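Local coordinates for mitotic checkpoint control protein kinase BUB1 (Drosophila melanogaster, PDB 6JKK), which probably acts as an ATP-binding protein kinase of the mitotic checkpoint at kinetochores, this chain being its C-terminal kinase domain, at residues A[178-183]-A[206-211]; A[186-191]-A[201-206]. One frame throughout, in Å; residues are numbered along the deposited sequence.

Contact 1 of 2, residues A[178-183]-A[206-211]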
# COMPACT_ATOMS: atom_id res chain seq x y z
N ILE A 178 -8.71 3.76 -8.62
CA ILE A 178 -8.20 4.27 -7.36
C ILE A 178 -6.67 4.41 -7.38
O ILE A 178 -5.97 3.48 -7.80
CB ILE A 178 -8.62 3.36 -6.18
CG1 ILE A 178 -10.14 3.22 -6.13
CG2 ILE A 178 -8.07 3.90 -4.84
CD1 ILE A 178 -10.84 4.37 -5.43
N ILE A 179 -6.17 5.57 -6.96
CA ILE A 179 -4.74 5.77 -6.77
C ILE A 179 -4.47 5.74 -5.27
O ILE A 179 -5.06 6.51 -4.53
CB ILE A 179 -4.27 7.12 -7.38
CG1 ILE A 179 -4.60 7.15 -8.87
CG2 ILE A 179 -2.77 7.32 -7.17
CD1 ILE A 179 -4.54 8.54 -9.50
N HIS A 180 -3.61 4.83 -4.83
CA HIS A 180 -3.33 4.71 -3.40
C HIS A 180 -2.69 6.00 -2.87
O HIS A 180 -3.06 6.50 -1.80
CB HIS A 180 -2.42 3.50 -3.11
CG HIS A 180 -2.09 3.34 -1.67
ND1 HIS A 180 -1.13 4.09 -1.03
CD2 HIS A 180 -2.61 2.52 -0.72
CE1 HIS A 180 -1.07 3.74 0.24
NE2 HIS A 180 -1.95 2.78 0.45
N ALA A 181 -1.72 6.50 -3.64
CA ALA A 181 -1.10 7.81 -3.43
C ALA A 181 -0.07 7.90 -2.29
O ALA A 181 0.53 8.95 -2.09
CB ALA A 181 -2.16 8.93 -3.33
N ASP A 182 0.14 6.81 -1.56
CA ASP A 182 1.20 6.79 -0.55
C ASP A 182 1.84 5.40 -0.50
O ASP A 182 2.04 4.84 0.58
CB ASP A 182 0.65 7.18 0.82
CG ASP A 182 1.74 7.55 1.83
OD1 ASP A 182 2.85 7.93 1.42
OD2 ASP A 182 1.46 7.47 3.04
N ILE A 183 2.14 4.84 -1.67
CA ILE A 183 2.74 3.51 -1.72
C ILE A 183 4.18 3.53 -1.23
O ILE A 183 5.03 4.25 -1.78
CB ILE A 183 2.67 2.88 -3.12
CG1 ILE A 183 1.20 2.65 -3.50
CG2 ILE A 183 3.43 1.56 -3.14
CD1 ILE A 183 1.01 1.78 -4.73
N ILE A 206 -2.43 -1.48 2.47
CA ILE A 206 -3.17 -0.84 3.56
C ILE A 206 -3.01 0.68 3.54
O ILE A 206 -2.19 1.22 2.80
CB ILE A 206 -2.67 -1.35 4.93
CG1 ILE A 206 -1.23 -0.86 5.18
CG2 ILE A 206 -2.72 -2.88 5.00
CD1 ILE A 206 -0.68 -1.11 6.60
N ASP A 207 -3.80 1.35 4.39
CA ASP A 207 -3.66 2.78 4.64
C ASP A 207 -4.05 3.65 3.45
O ASP A 207 -3.21 4.27 2.80
CB ASP A 207 -2.24 3.13 5.13
CG ASP A 207 -2.08 2.94 6.63
OD1 ASP A 207 -0.93 2.67 7.08
OD2 ASP A 207 -3.08 3.07 7.37
N PHE A 208 -5.35 3.69 3.19
CA PHE A 208 -5.91 4.45 2.07
C PHE A 208 -6.32 5.86 2.50
O PHE A 208 -7.24 6.45 1.92
CB PHE A 208 -7.10 3.69 1.49
CG PHE A 208 -6.73 2.34 0.96
CD1 PHE A 208 -6.13 2.21 -0.29
CD2 PHE A 208 -6.96 1.20 1.72
CE1 PHE A 208 -5.77 0.96 -0.78
CE2 PHE A 208 -6.61 -0.06 1.23
CZ PHE A 208 -6.01 -0.18 -0.01
N GLY A 209 -5.62 6.39 3.49
CA GLY A 209 -5.98 7.66 4.10
C GLY A 209 -5.92 8.88 3.20
O GLY A 209 -6.61 9.87 3.44
N VAL A 210 -5.07 8.83 2.17
CA VAL A 210 -4.97 9.94 1.23
C VAL A 210 -5.16 9.47 -0.22
O VAL A 210 -4.66 10.10 -1.15
CB VAL A 210 -3.62 10.70 1.36
CG1 VAL A 210 -3.52 11.36 2.71
CG2 VAL A 210 -2.43 9.77 1.13
N SER A 211 -5.90 8.38 -0.40
CA SER A 211 -6.08 7.82 -1.73
C SER A 211 -6.94 8.73 -2.60
O SER A 211 -7.62 9.62 -2.10
CB SER A 211 -6.67 6.40 -1.66
OG SER A 211 -5.76 5.52 -1.04
O HOH W 1 -3.26 6.52 1.19
O HOH W 2 -1.55 6.88 3.63
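His180 reaches the 206-211 loop with its ring, and the contact is built round that ring. From CB, whose bond leaves the backbone pointing away from the loop, CG lies anti to the backbone N (chi1 179°), and this swings the imidazole back across the gap. CD2 then meets the Phe208 ring, 3.5 Å from Phe208 CE1, in an offset edge-to-face pair in which the histidine supplies the edge and the planes stand at 63°. NE2 at the tip donates a nearly straight hydrogen bond to Ile206 O (2.8 Å, 168°); the oxygen lies in the ring plane, while the donor sits above the carbonyl plane. CE1 passes 3.4 Å from Asp207 O. ND1 accepts the backbone N-H of Asp182 at 3.0 Å, so bonds at both nitrogens fix the ring's rotation and mark NE2 as carrying the proton. The backbone oxygen of His180 takes the hydroxyl of Ser211 (OG to O, 3.0 Å) and a water that also bridges Asp207 O and Val210 N. A second water links Asp182 OD2 to Asp207 O; the same carboxylate oxygen forms a salt bridge with Lys184. Residues 207-209 are the kinase DFG motif, facing the HAD form of the catalytic-loop HRD motif. Phe208 packs on Ile97, Cys98 and Ile101 of helix 92-104, Asp248 of helix 246-261 holds the backbone nitrogens of His180 and Ala181, and strand 178-179 continues the pairing with strand 212-213.

Contact 2 of 2, residues A[186-191]-A[201-206]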
# COMPACT_ATOMS: atom_id res chain seq x y z
N ASP A 186 6.07 0.33 3.98
CA ASP A 186 5.21 0.27 5.17
C ASP A 186 3.76 -0.11 4.85
O ASP A 186 3.03 -0.60 5.72
CB ASP A 186 5.18 1.64 5.85
CG ASP A 186 6.56 2.24 6.02
OD1 ASP A 186 7.19 2.60 5.00
OD2 ASP A 186 6.99 2.38 7.19
N ASN A 187 3.33 0.15 3.62
CA ASN A 187 1.92 -0.03 3.29
C ASN A 187 1.57 -1.34 2.58
O ASN A 187 0.44 -1.51 2.11
CB ASN A 187 1.38 1.18 2.53
CG ASN A 187 1.18 2.38 3.45
OD1 ASN A 187 1.00 2.23 4.66
ND2 ASN A 187 1.20 3.58 2.87
N PHE A 188 2.55 -2.25 2.49
CA PHE A 188 2.27 -3.65 2.18
C PHE A 188 2.53 -4.49 3.42
O PHE A 188 3.63 -4.47 3.97
CB PHE A 188 3.14 -4.16 1.02
CG PHE A 188 2.71 -3.66 -0.33
CD1 PHE A 188 3.39 -2.61 -0.94
CD2 PHE A 188 1.62 -4.23 -0.98
CE1 PHE A 188 2.99 -2.14 -2.19
CE2 PHE A 188 1.21 -3.76 -2.24
CZ PHE A 188 1.91 -2.71 -2.83
N LEU A 189 1.50 -5.21 3.86
CA LEU A 189 1.67 -6.16 4.95
C LEU A 189 1.84 -7.55 4.35
O LEU A 189 1.22 -7.87 3.34
CB LEU A 189 0.44 -6.16 5.87
CG LEU A 189 0.06 -4.86 6.58
CD1 LEU A 189 -1.19 -5.06 7.43
CD2 LEU A 189 1.21 -4.33 7.44
N LEU A 190 2.68 -8.36 4.98
CA LEU A 190 2.77 -9.78 4.61
C LEU A 190 1.80 -10.53 5.51
O LEU A 190 1.99 -10.58 6.73
CB LEU A 190 4.19 -10.31 4.79
CG LEU A 190 4.44 -11.78 4.42
CD1 LEU A 190 4.20 -11.99 2.95
CD2 LEU A 190 5.86 -12.18 4.76
N MET A 191 0.77 -11.11 4.91
CA MET A 191 -0.33 -11.69 5.67
C MET A 191 -0.10 -13.16 5.95
O MET A 191 -0.61 -13.71 6.93
CB MET A 191 -1.64 -11.51 4.91
CG MET A 191 -1.96 -10.07 4.57
SD MET A 191 -1.94 -9.04 6.05
CE MET A 191 -3.45 -9.60 6.86
N VAL A 201 -1.70 -14.45 -3.63
CA VAL A 201 -1.23 -13.24 -2.97
C VAL A 201 -1.02 -13.49 -1.48
O VAL A 201 -1.87 -14.09 -0.81
CB VAL A 201 -2.19 -12.06 -3.25
CG1 VAL A 201 -3.38 -12.51 -4.09
CG2 VAL A 201 -2.66 -11.39 -1.96
N SER A 202 0.13 -13.07 -0.98
CA SER A 202 0.42 -13.13 0.45
C SER A 202 0.55 -11.73 1.02
O SER A 202 0.68 -11.56 2.23
CB SER A 202 1.69 -13.93 0.71
OG SER A 202 1.55 -15.26 0.25
N LEU A 203 0.50 -10.73 0.14
CA LEU A 203 0.59 -9.32 0.53
C LEU A 203 -0.76 -8.63 0.60
O LEU A 203 -1.72 -9.03 -0.06
CB LEU A 203 1.46 -8.56 -0.48
CG LEU A 203 2.92 -8.23 -0.20
CD1 LEU A 203 3.56 -9.12 0.86
CD2 LEU A 203 3.71 -8.29 -1.50
N GLN A 204 -0.83 -7.56 1.40
CA GLN A 204 -2.04 -6.74 1.48
C GLN A 204 -1.66 -5.27 1.52
O GLN A 204 -0.81 -4.86 2.30
CB GLN A 204 -2.86 -7.11 2.72
CG GLN A 204 -4.18 -6.34 2.87
CD GLN A 204 -4.95 -6.76 4.10
OE1 GLN A 204 -4.84 -6.14 5.16
NE2 GLN A 204 -5.74 -7.82 3.97
N LEU A 205 -2.29 -4.48 0.65
CA LEU A 205 -2.09 -3.03 0.62
C LEU A 205 -3.00 -2.37 1.66
O LEU A 205 -4.19 -2.67 1.71
CB LEU A 205 -2.41 -2.49 -0.77
CG LEU A 205 -2.20 -1.00 -1.02
CD1 LEU A 205 -0.73 -0.65 -0.89
CD2 LEU A 205 -2.72 -0.61 -2.40
N ILE A 206 -2.43 -1.48 2.47
CA ILE A 206 -3.17 -0.84 3.56
C ILE A 206 -3.01 0.68 3.54
O ILE A 206 -2.19 1.22 2.80
CB ILE A 206 -2.67 -1.35 4.93
CG1 ILE A 206 -1.23 -0.86 5.18
CG2 ILE A 206 -2.72 -2.88 5.00
CD1 ILE A 206 -0.68 -1.11 6.60
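Leu189 lays its branched end across Ile206 at about a right angle, CD1 lying 3.6 Å from Ile206 CG2 and both methyls near Ile206 CD1. Next along this face, Met191 folds over Gln204: bends at chi2 and chi3 (-55° and -72°) curl the thioether back, with CG 3.6 Å from Gln204 CB and CE close to the amide, whose NE2 is bonded to Pro112 O. An alanine in place of Met191 would probably leave Gln204 CB and its amide without this apolar cover. On the other face Leu205 CD1 sits over the Phe188 ring in a CH-pi contact, 4.0 Å from the centroid and 18° off the normal, and Leu190 CD1 meets Leu203 CD1 at 3.6 Å. Phe188, Leu203 and Leu205 pack on Met166, Ile169 and Leu173 of helix 156-175, while Leu190 meets helices 139-150 and 325-339. Leu189 and Gln204 form a hydrogen-bonded antiparallel pair, with both N to O distances 2.8 Å; Phe188-Leu205 and Leu190-Leu203 are the non-hydrogen-bonded pairs beside it. Met191 N to Ser202 O (2.7 Å) and Ile206 N to Asn187 O extend the bonding at the two ends. Such a two-stranded antiparallel hairpin, between the catalytic loop and the DFG motif, is characteristic of the protein kinase C-lobe.

In the fold
Contact 2 is nested along the chain inside the loop that contact 1 closes, and their centres lie about 13 Å apart. Ile206 belongs to both: its N-H ends the hairpin bonding and its carbonyl oxygen accepts from the catalytic-loop histidine, His180. Asn187 ties them again, ND2 lying 2.7 Å from Asp182 O in a probable hydrogen bond, while Leu205 CG packs 3.6 Å from His180 CD2. These contacts join the hairpin both to the catalytic loop and to the residue before the DFG aspartate, Asp207. Asp207 forms a salt bridge with Lys85, the predicted ATP-binding lysine, and a glycerol, probably from crystallisation, bonds to the backbone nitrogens of Asp207 and Phe208, consistent with a pocket here.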